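PDB 2GKO: microbial serine proteinases; subtilisin from Bacillus subtilis, which hydrolyses peptide bonds in proteins as a cold-adapted subtilisin, a serine endopeptidase of the subtilase family that carries bound calcium. Local coordinates for residues 120-125 with 133-138; 28-33 with 258-263; 87-92 with 234-239. All blocks are in the same frame, centred on the assembly; numbering follows the deposited sequence.

Interaction 1. Residues 120-125 with 133-138; sequences RHAGDQ and VVINMS. With PMS (phenylmethanesulfonic acid), chain G.
A122 of helix 112-129 sets its methyl against the alternate side chains V133 and I135 of strand 133-137. The apolar contacts carry the packing. A122 CB lies 3.9 Å from I135 CD1 and 4.1 Å from I135 CG1. I135 reaches the helix because CG1 stands anti to its own carbonyl carbon (chi1 -73°) and the chain then runs on extended to CD1, so the longer branch does the touching. V133 approaches more loosely: its CG1 is 4.4 Å from A122 CB, while its other methyl, CG2, lies 4.2 Å from the backbone oxygen of A122. Y101 and W99 of strand 97-102 pack on A122 and V133 respectively, and I119, one helical turn before A122, adds to the cover of I135.

Polar bonding stays within each element or leads outward. D124 N bonds to R120 O inside the helix (2.9 Å), and V133 and I135 pair their backbones with strand 161-165.

The strand leads to the phenylmethanesulfonic acid pocket, where S138 O is 3.9 Å from the sulfur of the bound ligand and S138 OG is hydrogen-bonded to S249 O.

This is the helix-on-strand packing of a beta-alpha-beta crossover from strand 97-102 to strand 133-137, passing over strand 29-34, which lies between them. With no hydrogen bond joining helix and strand here, their fit depends on the shape of small apolar groups.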
ATOM      1  N   ARG A 120       0.645 -14.700   7.466  1.00 11.98           N
ATOM      2  CA  ARG A 120       0.130 -16.050   7.326  1.00 12.22           C
ATOM      3  C   ARG A 120      -1.369 -16.114   7.572  1.00 11.66           C
ATOM      4  O   ARG A 120      -2.065 -16.804   6.850  1.00 12.25           O
ATOM      5  CB  ARG A 120       0.857 -17.017   8.254  1.00 11.84           C
ATOM      6  CG  ARG A 120       2.329 -17.223   7.889  1.00 14.74           C
ATOM      7  CD  ARG A 120       3.043 -18.148   8.829  1.00 17.70           C
ATOM      8  NE  ARG A 120       2.319 -19.407   8.897  1.00 22.17           N
ATOM      9  CZ  ARG A 120       2.509 -20.445   8.077  1.00 23.85           C
ATOM     10  NH1 ARG A 120       1.754 -21.529   8.231  1.00 21.29           N
ATOM     11  NH2 ARG A 120       3.448 -20.410   7.115  1.00 22.96           N
ATOM     12  N   HIS A 121      -1.846 -15.416   8.591  1.00 11.93           N
ATOM     13  CA  HIS A 121      -3.265 -15.417   8.916  1.00 12.08           C
ATOM     14  C   HIS A 121      -4.113 -14.868   7.771  1.00 12.09           C
ATOM     15  O   HIS A 121      -5.161 -15.420   7.445  1.00 12.25           O
ATOM     16  CB  HIS A 121      -3.544 -14.669  10.217  1.00 12.34           C
ATOM     17  CG  HIS A 121      -4.975 -14.764  10.654  1.00 14.26           C
ATOM     18  ND1 HIS A 121      -5.579 -15.970  10.956  1.00 16.61           N
ATOM     19  CD2 HIS A 121      -5.943 -13.821  10.760  1.00 13.76           C
ATOM     20  CE1 HIS A 121      -6.846 -15.754  11.276  1.00 17.20           C
ATOM     21  NE2 HIS A 121      -7.089 -14.460  11.166  1.00 15.24           N
ATOM     22  N   ALA A 122      -3.636 -13.811   7.123  1.00 11.52           N
ATOM     23  CA  ALA A 122      -4.329 -13.232   5.992  1.00 12.11           C
ATOM     24  C   ALA A 122      -4.441 -14.268   4.877  1.00 12.23           C
ATOM     25  O   ALA A 122      -5.479 -14.415   4.266  1.00 12.51           O
ATOM     26  CB  ALA A 122      -3.604 -11.991   5.498  1.00 12.30           C
ATOM     27  N   GLY A 123      -3.354 -14.994   4.616  1.00 12.96           N
ATOM     28  CA  GLY A 123      -3.382 -16.071   3.632  1.00 13.37           C
ATOM     29  C   GLY A 123      -4.358 -17.175   4.013  1.00 13.18           C
ATOM     30  O   GLY A 123      -5.094 -17.662   3.149  1.00 13.27           O
ATOM     31  N   ASP A 124      -4.380 -17.545   5.285  1.00 13.95           N
ATOM     32  CA  ASP A 124      -5.259 -18.606   5.773  1.00 13.68           C
ATOM     33  C   ASP A 124      -6.716 -18.187   5.651  1.00 14.37           C
ATOM     34  O   ASP A 124      -7.583 -19.018   5.346  1.00 14.96           O
ATOM     35  CB  ASP A 124      -4.921 -18.971   7.216  1.00 13.88           C
ATOM     36  CG  ASP A 124      -3.610 -19.713   7.328  1.00 14.68           C
ATOM     37  OD1 ASP A 124      -3.042 -19.714   8.425  1.00 19.24           O
ATOM     38  OD2 ASP A 124      -3.092 -20.313   6.361  1.00 16.32           O
ATOM     39  N   GLN A 125      -6.975 -16.902   5.855  1.00 13.61           N
ATOM     40  CA  GLN A 125      -8.322 -16.343   5.722  1.00 13.43           C
ATOM     41  C   GLN A 125      -8.745 -16.285   4.261  1.00 13.80           C
ATOM     42  O   GLN A 125      -9.904 -16.545   3.930  1.00 13.66           O
ATOM     43  CB  GLN A 125      -8.382 -14.938   6.355  1.00 13.43           C
ATOM     44  CG  GLN A 125      -8.337 -14.933   7.856  1.00 13.67           C
ATOM     45  CD  GLN A 125      -9.622 -15.419   8.470  1.00 13.96           C
ATOM     46  OE1 GLN A 125     -10.614 -14.719   8.409  1.00 14.44           O
ATOM     47  NE2 GLN A 125      -9.626 -16.637   9.021  1.00 16.26           N
ATOM     48  N   VAL A 133      -7.573 -11.182  -1.200  1.00 12.26           N
ATOM     49  CA  VAL A 133      -6.928 -10.368  -0.179  1.00 11.45           C
ATOM     50  C   VAL A 133      -5.730  -9.648  -0.808  1.00 11.36           C
ATOM     51  O   VAL A 133      -4.877 -10.273  -1.477  1.00 10.28           O
ATOM     52  CB  VAL A 133      -6.496 -11.216   1.028  1.00 11.72           C
ATOM     53  CG1 VAL A 133      -5.801 -10.354   2.048  1.00 11.00           C
ATOM     54  CG2 VAL A 133      -7.698 -11.920   1.650  1.00 12.22           C
ATOM     55  N   VAL A 134      -5.679  -8.343  -0.586  1.00 10.67           N
ATOM     56  CA  VAL A 134      -4.511  -7.535  -0.874  1.00 10.60           C
ATOM     57  C   VAL A 134      -3.918  -7.137   0.477  1.00 10.05           C
ATOM     58  O   VAL A 134      -4.541  -6.403   1.243  1.00 10.40           O
ATOM     59  CB  VAL A 134      -4.870  -6.240  -1.651  1.00 10.88           C
ATOM     60  CG1 VAL A 134      -3.592  -5.433  -1.962  1.00 10.28           C
ATOM     61  CG2 VAL A 134      -5.627  -6.557  -2.944  1.00 10.90           C
ATOM     62  N   ILE A 135      -2.731  -7.638   0.786  1.00 10.01           N
ATOM     63  CA  ILE A 135      -1.992  -7.154   1.935  1.00  9.10           C
ATOM     64  C   ILE A 135      -1.291  -5.851   1.586  1.00  9.05           C
ATOM     65  O   ILE A 135      -0.638  -5.751   0.556  1.00 10.15           O
ATOM     66  CB  ILE A 135      -0.894  -8.174   2.389  1.00  9.39           C
ATOM     67  CG1 ILE A 135      -1.564  -9.372   3.056  1.00  9.75           C
ATOM     68  CG2 ILE A 135       0.090  -7.495   3.340  1.00  9.40           C
ATOM     69  CD1 ILE A 135      -0.615 -10.537   3.411  1.00  9.48           C
ATOM     70  N   ASN A 136      -1.404  -4.889   2.485  1.00  9.24           N
ATOM     71  CA  ASN A 136      -0.573  -3.704   2.467  1.00  8.22           C
ATOM     72  C   ASN A 136       0.375  -3.694   3.670  1.00  8.56           C
ATOM     73  O   ASN A 136      -0.082  -3.702   4.809  1.00  8.40           O
ATOM     74  CB  ASN A 136      -1.438  -2.436   2.503  1.00  8.50           C
ATOM     75  CG  ASN A 136      -0.598  -1.191   2.371  1.00  6.82           C
ATOM     76  OD1 ASN A 136      -0.320  -0.742   1.247  1.00  8.85           O
ATOM     77  ND2 ASN A 136      -0.104  -0.676   3.499  1.00  7.06           N
ATOM     78  N   MET A 137       1.675  -3.653   3.406  1.00  8.63           N
ATOM     79  CA  MET A 137       2.700  -3.493   4.446  1.00  8.88           C
ATOM     80  C   MET A 137       3.465  -2.193   4.223  1.00  9.26           C
ATOM     81  O   MET A 137       4.417  -2.121   3.453  1.00  8.93           O
ATOM     82  CB  MET A 137       3.649  -4.692   4.516  1.00  8.62           C
ATOM     83  CG  MET A 137       2.975  -5.846   5.171  1.00  7.87           C
ATOM     84  SD  MET A 137       4.067  -7.212   5.484  1.00 11.49           S
ATOM     85  CE  MET A 137       4.160  -7.902   3.941  1.00  9.50           C
ATOM     86  N   SER A 138       3.014  -1.163   4.911  1.00  9.84           N
ATOM     87  CA  SER A 138       3.662   0.132   4.894  1.00 10.07           C
ATOM     88  C   SER A 138       4.715   0.156   5.985  1.00 10.46           C
ATOM     89  O   SER A 138       4.606   0.856   6.993  1.00 10.29           O
ATOM     90  CB  SER A 138       2.621   1.237   5.052  1.00 10.04           C
ATOM     91  OG  SER A 138       1.910   1.412   3.853  1.00  8.91           O
TER
HETATM   92  C   PMS G 601       6.852   4.079   7.401  1.00 23.35           C
HETATM   93  S   PMS G 601       6.838   3.759   5.753  1.00 22.24           S
HETATM   94  C1  PMS G 601       6.071   5.327   7.791  1.00 27.00           C
HETATM   95  C2  PMS G 601       6.698   6.570   7.860  1.00 29.18           C
HETATM   96  C3  PMS G 601       5.982   7.710   8.241  1.00 30.57           C
HETATM   97  C4  PMS G 601       4.645   7.589   8.594  1.00 30.81           C
HETATM   98  C5  PMS G 601       4.017   6.349   8.567  1.00 29.19           C
HETATM   99  C6  PMS G 601       4.738   5.224   8.173  1.00 28.95           C
HETATM  100  O2S PMS G 601       7.756   2.664   5.528  1.00 23.45           O
HETATM  101  O1S PMS G 601       7.100   5.035   5.094  1.00 17.47           O

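Interaction 2. Residues 28-33 with 258-263; sequences INIAVL and LAAKIW. With CA (calcium ion), chain B.
I28 and I30 bracket the methyl of A260, joining strand 29-34 of the subtilase alpha/beta fold, whose core is a largely parallel sheet, to helix 248-265, the helix that starts at the phenylmethanesulfonic acid pocket with T248, S249 and M250. A260 is the bump: its CB projects from the helix into the hollow between the two isoleucines, 3.8 Å from I28 CG2 and 3.7 Å from I30 CD1. The extended chain of I30 carries that methyl to the helix although its CB sets out across the contact rather than at it.

I28 is the larger projection and fits between A260 and W263, one turn further along. Its CG1, anti to the carbonyl carbon (chi1 -52°), passes 3.5 Å from A260 O, and a bend at chi2 (-59°) brings CD1 to 3.7 Å from W263 CB. The two side chains cross at about a right angle, with I28 CG2 passing 4.2 Å from W263 CE3. V134 of the adjoining strand packs on both I28 and W263, and the indole is held at its polar end by a hydrogen bond from NE1 to A269 O. Cutting I28 back to an alanine takes away both branches and is likely to open a gap between A260 and W263, leaving W263 CB and the near part of the indole without the branch packed against them.

Between the two isoleucines, N29 points away from the helix to a calcium ion, a site completed by E49, D97 and three waters. Its OD1 binds the metal at 2.2 Å. The other end of the same amide is fixed too: N29 ND2 bonds to T131 OG1 and K132 O, and reaches the calcium-bound water 1 through a weak 3.3 Å hydrogen bond.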
ATOM      1  N   ILE A  28     -13.324  -6.992  -2.394  1.00 12.61           N
ATOM      2  CA  ILE A  28     -11.910  -7.244  -2.199  1.00 12.18           C
ATOM      3  C   ILE A  28     -11.518  -6.773  -0.832  1.00 11.58           C
ATOM      4  O   ILE A  28     -11.924  -5.699  -0.393  1.00 12.44           O
ATOM      5  CB  ILE A  28     -11.064  -6.541  -3.267  1.00 12.16           C
ATOM      6  CG1 ILE A  28     -11.575  -6.877  -4.678  1.00 14.01           C
ATOM      7  CG2 ILE A  28      -9.595  -6.925  -3.098  1.00 13.23           C
ATOM      8  CD1 ILE A  28     -11.574  -8.338  -5.028  1.00 14.68           C
ATOM      9  N   ASN A  29     -10.696  -7.573  -0.150  1.00 10.19           N
ATOM     10  CA  ASN A  29     -10.270  -7.261   1.220  1.00  9.92           C
ATOM     11  C   ASN A  29      -8.866  -6.702   1.201  1.00 10.37           C
ATOM     12  O   ASN A  29      -7.983  -7.288   0.585  1.00 10.63           O
ATOM     13  CB  ASN A  29     -10.302  -8.530   2.075  1.00 10.58           C
ATOM     14  CG  ASN A  29     -11.615  -9.258   1.956  1.00 10.53           C
ATOM     15  OD1 ASN A  29     -12.621  -8.812   2.528  1.00 10.41           O
ATOM     16  ND2 ASN A  29     -11.645 -10.325   1.148  1.00 10.21           N
ATOM     17  N   ILE A  30      -8.684  -5.521   1.782  1.00  9.57           N
ATOM     18  CA  ILE A  30      -7.369  -4.943   1.971  1.00  9.38           C
ATOM     19  C   ILE A  30      -6.979  -5.129   3.430  1.00  9.07           C
ATOM     20  O   ILE A  30      -7.587  -4.570   4.349  1.00  8.76           O
ATOM     21  CB  ILE A  30      -7.314  -3.445   1.546  1.00  9.75           C
ATOM     22  CG1 ILE A  30      -7.748  -3.280   0.082  1.00 10.37           C
ATOM     23  CG2 ILE A  30      -5.900  -2.911   1.724  1.00 11.33           C
ATOM     24  CD1 ILE A  30      -7.800  -1.836  -0.395  1.00 10.63           C
ATOM     25  N   ALA A  31      -5.943  -5.941   3.637  1.00  8.66           N
ATOM     26  CA  ALA A  31      -5.397  -6.193   4.934  1.00  8.91           C
ATOM     27  C   ALA A  31      -4.254  -5.227   5.205  1.00  8.63           C
ATOM     28  O   ALA A  31      -3.167  -5.349   4.639  1.00  8.38           O
ATOM     29  CB  ALA A  31      -4.936  -7.661   5.051  1.00  9.14           C
ATOM     30  N   VAL A  32      -4.523  -4.268   6.063  1.00  7.96           N
ATOM     31  CA  VAL A  32      -3.562  -3.265   6.426  1.00  8.76           C
ATOM     32  C   VAL A  32      -2.853  -3.749   7.666  1.00  8.53           C
ATOM     33  O   VAL A  32      -3.411  -3.765   8.779  1.00  9.52           O
ATOM     34  CB  VAL A  32      -4.247  -1.899   6.644  1.00  8.96           C
ATOM     35  CG1 VAL A  32      -3.246  -0.893   7.126  1.00  9.48           C
ATOM     36  CG2 VAL A  32      -4.915  -1.428   5.331  1.00 10.33           C
ATOM     37  N   LEU A  33      -1.607  -4.168   7.471  1.00  8.39           N
ATOM     38  CA  LEU A  33      -0.761  -4.701   8.546  1.00  8.30           C
ATOM     39  C   LEU A  33       0.088  -3.560   9.018  1.00  7.86           C
ATOM     40  O   LEU A  33       0.985  -3.099   8.330  1.00  8.74           O
ATOM     41  CB  LEU A  33       0.091  -5.868   8.030  1.00  8.75           C
ATOM     42  CG  LEU A  33      -0.609  -7.227   8.006  1.00  8.74           C
ATOM     43  CD1 LEU A  33      -1.883  -7.248   7.165  1.00  9.59           C
ATOM     44  CD2 LEU A  33       0.411  -8.246   7.461  1.00 10.95           C
ATOM     45  N   LEU A 258      -5.654   0.716  -5.551  1.00 10.38           N
ATOM     46  CA  LEU A 258      -5.793   0.521  -6.988  1.00 11.52           C
ATOM     47  C   LEU A 258      -5.908  -0.951  -7.332  1.00 12.20           C
ATOM     48  O   LEU A 258      -6.752  -1.335  -8.154  1.00 11.96           O
ATOM     49  CB  LEU A 258      -4.645   1.148  -7.755  1.00 11.46           C
ATOM     50  CG  LEU A 258      -4.793   1.077  -9.278  1.00 13.10           C
ATOM     51  CD1 LEU A 258      -6.109   1.776  -9.708  1.00 13.26           C
ATOM     52  CD2 LEU A 258      -3.569   1.672  -9.973  1.00 15.36           C
ATOM     53  N   ALA A 259      -5.075  -1.791  -6.704  1.00 11.96           N
ATOM     54  CA  ALA A 259      -5.127  -3.231  -6.922  1.00 12.34           C
ATOM     55  C   ALA A 259      -6.512  -3.774  -6.606  1.00 12.53           C
ATOM     56  O   ALA A 259      -7.049  -4.593  -7.356  1.00 13.64           O
ATOM     57  CB  ALA A 259      -4.068  -3.942  -6.068  1.00 12.48           C
ATOM     58  N   ALA A 260      -7.106  -3.311  -5.512  1.00 11.97           N
ATOM     59  CA  ALA A 260      -8.444  -3.758  -5.107  1.00 12.20           C
ATOM     60  C   ALA A 260      -9.523  -3.306  -6.084  1.00 12.31           C
ATOM     61  O   ALA A 260     -10.433  -4.067  -6.405  1.00 12.41           O
ATOM     62  CB  ALA A 260      -8.760  -3.272  -3.716  1.00 11.93           C
ATOM     63  N   LYS A 261      -9.403  -2.075  -6.555  1.00 13.19           N
ATOM     64  CA  LYS A 261     -10.304  -1.515  -7.557  1.00 13.63           C
ATOM     65  C   LYS A 261     -10.236  -2.343  -8.848  1.00 14.42           C
ATOM     66  O   LYS A 261     -11.282  -2.643  -9.473  1.00 15.91           O
ATOM     67  CB  LYS A 261      -9.905  -0.057  -7.823  1.00 13.56           C
ATOM     68  CG  LYS A 261     -10.872   0.739  -8.663  1.00 14.51           C
ATOM     69  CD  LYS A 261     -10.487   2.212  -8.696  1.00 15.17           C
ATOM     70  CE  LYS A 261     -11.272   2.977  -9.769  1.00 16.13           C
ATOM     71  NZ  LYS A 261     -12.715   3.084  -9.461  1.00 15.44           N
ATOM     72  N   ILE A 262      -9.021  -2.711  -9.257  1.00 13.74           N
ATOM     73  CA  ILE A 262      -8.826  -3.554 -10.423  1.00 14.39           C
ATOM     74  C   ILE A 262      -9.427  -4.941 -10.180  1.00 14.64           C
ATOM     75  O   ILE A 262     -10.197  -5.456 -10.996  1.00 14.65           O
ATOM     76  CB  ILE A 262      -7.314  -3.661 -10.759  1.00 14.07           C
ATOM     77  CG1 ILE A 262      -6.794  -2.319 -11.264  1.00 14.62           C
ATOM     78  CG2 ILE A 262      -7.034  -4.748 -11.791  1.00 15.31           C
ATOM     79  CD1 ILE A 262      -5.278  -2.233 -11.297  1.00 14.78           C
ATOM     80  N   TRP A 263      -9.106  -5.534  -9.031  1.00 14.38           N
ATOM     81  CA  TRP A 263      -9.500  -6.904  -8.736  1.00 14.94           C
ATOM     82  C   TRP A 263     -11.016  -7.062  -8.705  1.00 15.20           C
ATOM     83  O   TRP A 263     -11.533  -8.087  -9.143  1.00 16.02           O
ATOM     84  CB  TRP A 263      -8.887  -7.387  -7.406  1.00 14.79           C
ATOM     85  CG  TRP A 263      -8.504  -8.834  -7.382  1.00 14.80           C
ATOM     86  CD1 TRP A 263      -8.940  -9.837  -8.222  1.00 14.65           C
ATOM     87  CD2 TRP A 263      -7.574  -9.452  -6.485  1.00 13.77           C
ATOM     88  NE1 TRP A 263      -8.321 -11.016  -7.908  1.00 15.18           N
ATOM     89  CE2 TRP A 263      -7.470 -10.809  -6.846  1.00 14.38           C
ATOM     90  CE3 TRP A 263      -6.788  -8.983  -5.428  1.00 12.69           C
ATOM     91  CZ2 TRP A 263      -6.636 -11.698  -6.169  1.00 15.66           C
ATOM     92  CZ3 TRP A 263      -5.964  -9.855  -4.768  1.00 14.71           C
ATOM     93  CH2 TRP A 263      -5.899 -11.196  -5.127  1.00 14.26           C
TER
HETATM   94 CA    CA B 610     -14.754  -9.229   2.719  1.00  9.95          CA
HETATM   95  O   HOH W   1     -14.873  -9.997   0.693  1.00 14.55           O
HETATM   96  O   HOH W   2     -16.913  -9.979   2.915  1.00 17.32           O
HETATM   97  O   HOH W   3     -14.188 -11.402   3.320  1.00 16.08           O

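Interaction 3. Residues 87-92 with 234-239; sequences SGVYGV and YSTWFD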
ATOM      1  N   SER A  87     -18.997  14.252   3.522  1.00 19.55           N
ATOM      2  CA  SER A  87     -18.072  15.352   3.819  1.00 19.41           C
ATOM      3  C   SER A  87     -16.655  14.919   4.201  1.00 18.18           C
ATOM      4  O   SER A  87     -15.805  15.758   4.474  1.00 18.73           O
ATOM      5  CB  SER A  87     -18.630  16.178   4.979  1.00 20.25           C
ATOM      6  OG  SER A  87     -19.853  16.766   4.574  1.00 24.67           O
ATOM      7  N   GLY A  88     -16.414  13.617   4.261  1.00 16.46           N
ATOM      8  CA  GLY A  88     -15.099  13.129   4.635  1.00 15.32           C
ATOM      9  C   GLY A  88     -14.159  12.905   3.471  1.00 14.13           C
ATOM     10  O   GLY A  88     -14.427  13.276   2.322  1.00 14.53           O
ATOM     11  N   VAL A  89     -13.019  12.280   3.781  1.00 12.47           N
ATOM     12  CA  VAL A  89     -12.011  11.967   2.794  1.00 11.59           C
ATOM     13  C   VAL A  89     -12.284  10.630   2.092  1.00 10.86           C
ATOM     14  O   VAL A  89     -12.871   9.724   2.681  1.00 10.34           O
ATOM     15  CB  VAL A  89     -10.577  11.997   3.439  1.00 11.37           C
ATOM     16  CG1 VAL A  89     -10.278  10.715   4.221  1.00 11.50           C
ATOM     17  CG2 VAL A  89      -9.512  12.256   2.381  1.00 12.33           C
ATOM     18  N   TYR A  90     -11.867  10.543   0.838  1.00 10.80           N
ATOM     19  CA  TYR A  90     -12.010   9.384  -0.012  1.00 11.60           C
ATOM     20  C   TYR A  90     -10.633   8.792  -0.279  1.00 11.16           C
ATOM     21  O   TYR A  90      -9.665   9.523  -0.524  1.00 11.09           O
ATOM     22  CB  TYR A  90     -12.636   9.769  -1.353  1.00 11.63           C
ATOM     23  CG  TYR A  90     -14.116  10.034  -1.288  1.00 13.17           C
ATOM     24  CD1 TYR A  90     -14.593  11.322  -1.059  1.00 15.31           C
ATOM     25  CD2 TYR A  90     -15.026   9.014  -1.465  1.00 13.62           C
ATOM     26  CE1 TYR A  90     -15.980  11.570  -1.007  1.00 14.87           C
ATOM     27  CE2 TYR A  90     -16.401   9.250  -1.409  1.00 14.82           C
ATOM     28  CZ  TYR A  90     -16.860  10.518  -1.185  1.00 16.93           C
ATOM     29  OH  TYR A  90     -18.237  10.702  -1.150  1.00 19.23           O
ATOM     30  N   GLY A  91     -10.561   7.468  -0.223  1.00 11.18           N
ATOM     31  CA  GLY A  91      -9.413   6.727  -0.686  1.00 10.76           C
ATOM     32  C   GLY A  91      -9.685   6.100  -2.033  1.00 10.92           C
ATOM     33  O   GLY A  91     -10.729   6.302  -2.672  1.00 11.32           O
ATOM     34  N   VAL A  92      -8.735   5.307  -2.473  1.00 10.49           N
ATOM     35  CA  VAL A  92      -8.719   4.836  -3.844  1.00 10.34           C
ATOM     36  C   VAL A  92      -9.860   3.838  -4.122  1.00 11.11           C
ATOM     37  O   VAL A  92     -10.484   3.874  -5.195  1.00 12.19           O
ATOM     38  CB  VAL A  92      -7.336   4.204  -4.226  1.00 10.92           C
ATOM     39  CG1 VAL A  92      -7.378   3.629  -5.612  1.00 10.92           C
ATOM     40  CG2 VAL A  92      -6.214   5.229  -4.126  1.00 10.93           C
ATOM     41  N   TYR A 234      -2.599  13.693   2.659  1.00  9.13           N
ATOM     42  CA  TYR A 234      -3.617  13.953   3.669  1.00  8.99           C
ATOM     43  C   TYR A 234      -4.477  12.711   3.725  1.00  8.01           C
ATOM     44  O   TYR A 234      -4.902  12.188   2.702  1.00  8.76           O
ATOM     45  CB  TYR A 234      -4.480  15.158   3.228  1.00  8.65           C
ATOM     46  CG  TYR A 234      -5.665  15.525   4.086  1.00  9.92           C
ATOM     47  CD1 TYR A 234      -5.521  16.425   5.115  1.00 10.65           C
ATOM     48  CD2 TYR A 234      -6.931  14.996   3.841  1.00 11.52           C
ATOM     49  CE1 TYR A 234      -6.611  16.823   5.879  1.00 12.53           C
ATOM     50  CE2 TYR A 234      -8.026  15.362   4.618  1.00 12.44           C
ATOM     51  CZ  TYR A 234      -7.858  16.284   5.616  1.00 11.37           C
ATOM     52  OH  TYR A 234      -8.925  16.677   6.410  1.00 14.18           O
ATOM     53  N   SER A 235      -4.752  12.245   4.935  1.00  7.57           N
ATOM     54  CA  SER A 235      -5.600  11.086   5.141  1.00  7.65           C
ATOM     55  C   SER A 235      -6.110  11.081   6.561  1.00  6.56           C
ATOM     56  O   SER A 235      -5.882  11.995   7.331  1.00  7.23           O
ATOM     57  CB  SER A 235      -4.819   9.783   4.843  1.00  7.24           C
ATOM     58  OG  SER A 235      -5.660   8.626   4.820  1.00  8.87           O
ATOM     59  N   THR A 236      -6.870  10.040   6.874  1.00  7.07           N
ATOM     60  CA  THR A 236      -7.429   9.807   8.199  1.00  8.02           C
ATOM     61  C   THR A 236      -6.346   9.591   9.270  1.00  8.16           C
ATOM     62  O   THR A 236      -5.218   9.148   8.965  1.00  8.59           O
ATOM     63  CB  THR A 236      -8.360   8.580   8.099  1.00  8.37           C
ATOM     64  OG1 THR A 236      -7.698   7.499   7.420  1.00  8.47           O
ATOM     65  CG2 THR A 236      -9.586   8.888   7.234  1.00 10.18           C
ATOM     66  N   TRP A 237      -6.668   9.908  10.520  1.00  8.17           N
ATOM     67  CA  TRP A 237      -5.723   9.748  11.637  1.00  8.32           C
ATOM     68  C   TRP A 237      -6.395   9.056  12.809  1.00  9.22           C
ATOM     69  O   TRP A 237      -7.635   8.991  12.881  1.00  9.71           O
ATOM     70  CB  TRP A 237      -5.153  11.087  12.053  1.00  7.98           C
ATOM     71  CG  TRP A 237      -3.829  11.072  12.782  1.00  7.46           C
ATOM     72  CD1 TRP A 237      -3.591  11.556  14.024  1.00  9.01           C
ATOM     73  CD2 TRP A 237      -2.568  10.629  12.270  1.00  7.43           C
ATOM     74  NE1 TRP A 237      -2.265  11.408  14.333  1.00  7.87           N
ATOM     75  CE2 TRP A 237      -1.616  10.858  13.275  1.00  6.87           C
ATOM     76  CE3 TRP A 237      -2.152  10.027  11.075  1.00  7.29           C
ATOM     77  CZ2 TRP A 237      -0.272  10.529  13.124  1.00  7.08           C
ATOM     78  CZ3 TRP A 237      -0.816   9.710  10.928  1.00  9.16           C
ATOM     79  CH2 TRP A 237       0.095   9.967  11.944  1.00  8.01           C
ATOM     80  N   PHE A 238      -5.581   8.528  13.725  1.00  8.72           N
ATOM     81  CA  PHE A 238      -6.091   7.619  14.739  1.00  9.07           C
ATOM     82  C   PHE A 238      -7.073   8.305  15.683  1.00  9.80           C
ATOM     83  O   PHE A 238      -7.860   7.620  16.336  1.00 10.96           O
ATOM     84  CB  PHE A 238      -4.959   6.997  15.559  1.00  8.86           C
ATOM     85  CG  PHE A 238      -4.399   7.908  16.604  1.00  9.26           C
ATOM     86  CD1 PHE A 238      -4.938   7.921  17.882  1.00  9.71           C
ATOM     87  CD2 PHE A 238      -3.370   8.801  16.318  1.00  9.10           C
ATOM     88  CE1 PHE A 238      -4.472   8.807  18.855  1.00  9.41           C
ATOM     89  CE2 PHE A 238      -2.903   9.685  17.314  1.00 10.08           C
ATOM     90  CZ  PHE A 238      -3.444   9.675  18.566  1.00 10.79           C
ATOM     91  N   ASP A 239      -6.973   9.632  15.798  1.00 10.14           N
ATOM     92  CA  ASP A 239      -7.868  10.376  16.691  1.00 10.58           C
ATOM     93  C   ASP A 239      -9.275  10.628  16.140  1.00 11.79           C
ATOM     94  O   ASP A 239     -10.102  11.226  16.834  1.00 13.56           O
ATOM     95  CB  ASP A 239      -7.220  11.688  17.152  1.00 10.65           C
ATOM     96  CG  ASP A 239      -6.895  12.624  16.021  1.00 10.85           C
ATOM     97  OD1 ASP A 239      -7.049  12.233  14.832  1.00 11.68           O
ATOM     98  OD2 ASP A 239      -6.453  13.781  16.224  1.00 14.69           O
TER
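T236 OG1 gives its proton to T73 O of helix 71-80, and that bond fixes the side chain with its methyl turned to V89. OG1 sits between the backbone N and carbonyl carbon of T236 (chi1 49°), which puts CG2 3.6 Å from V89 CG1. The other methyl of the valine, CG2, approaches the rim of the Y234 ring near its plane, 4.0 Å from CD2 and 4.1 Å from CE2. V89 thus gives one branch to the rim of Y234 and the other to the methyl of T236, while S235 between them sends OG to H74 O.

The polar ends of the contact are met outside it. Y234 OH is hydrogen-bonded to S3 N near the chain start, and V89 N bonds to D43 OD2.

Y242, its ring almost parallel to that of Y234, also packs on V89. The contact therefore lays the loop between helix 71-80 and strand 97-102 against the two-stranded antiparallel hairpin 233-236 and 242-245, with helix 71-80 gripping the hairpin through T236 and S235.

In the fold
Interactions 1 and 2 are core contacts made from adjacent strands of one sheet: V134 exchanges backbone hydrogen bonds with N29 and A31. Alternation along strand 133-137 sends V133 and I135 to helix 112-129 and V134 to helix 248-265, so the two contacts clothe different faces of the sheet. Both are apolar, but the strands also lead to polar sites, the phenylmethanesulfonic acid pocket in one and calcium in the other. Interaction 3 lies further from the chain centre (about 15 Å, against 12 and 9 Å) but is still buried, though Y234 is partly exposed. It joins loop to hairpin, with polar partners close by, yet V92 touches L258 of interaction 2.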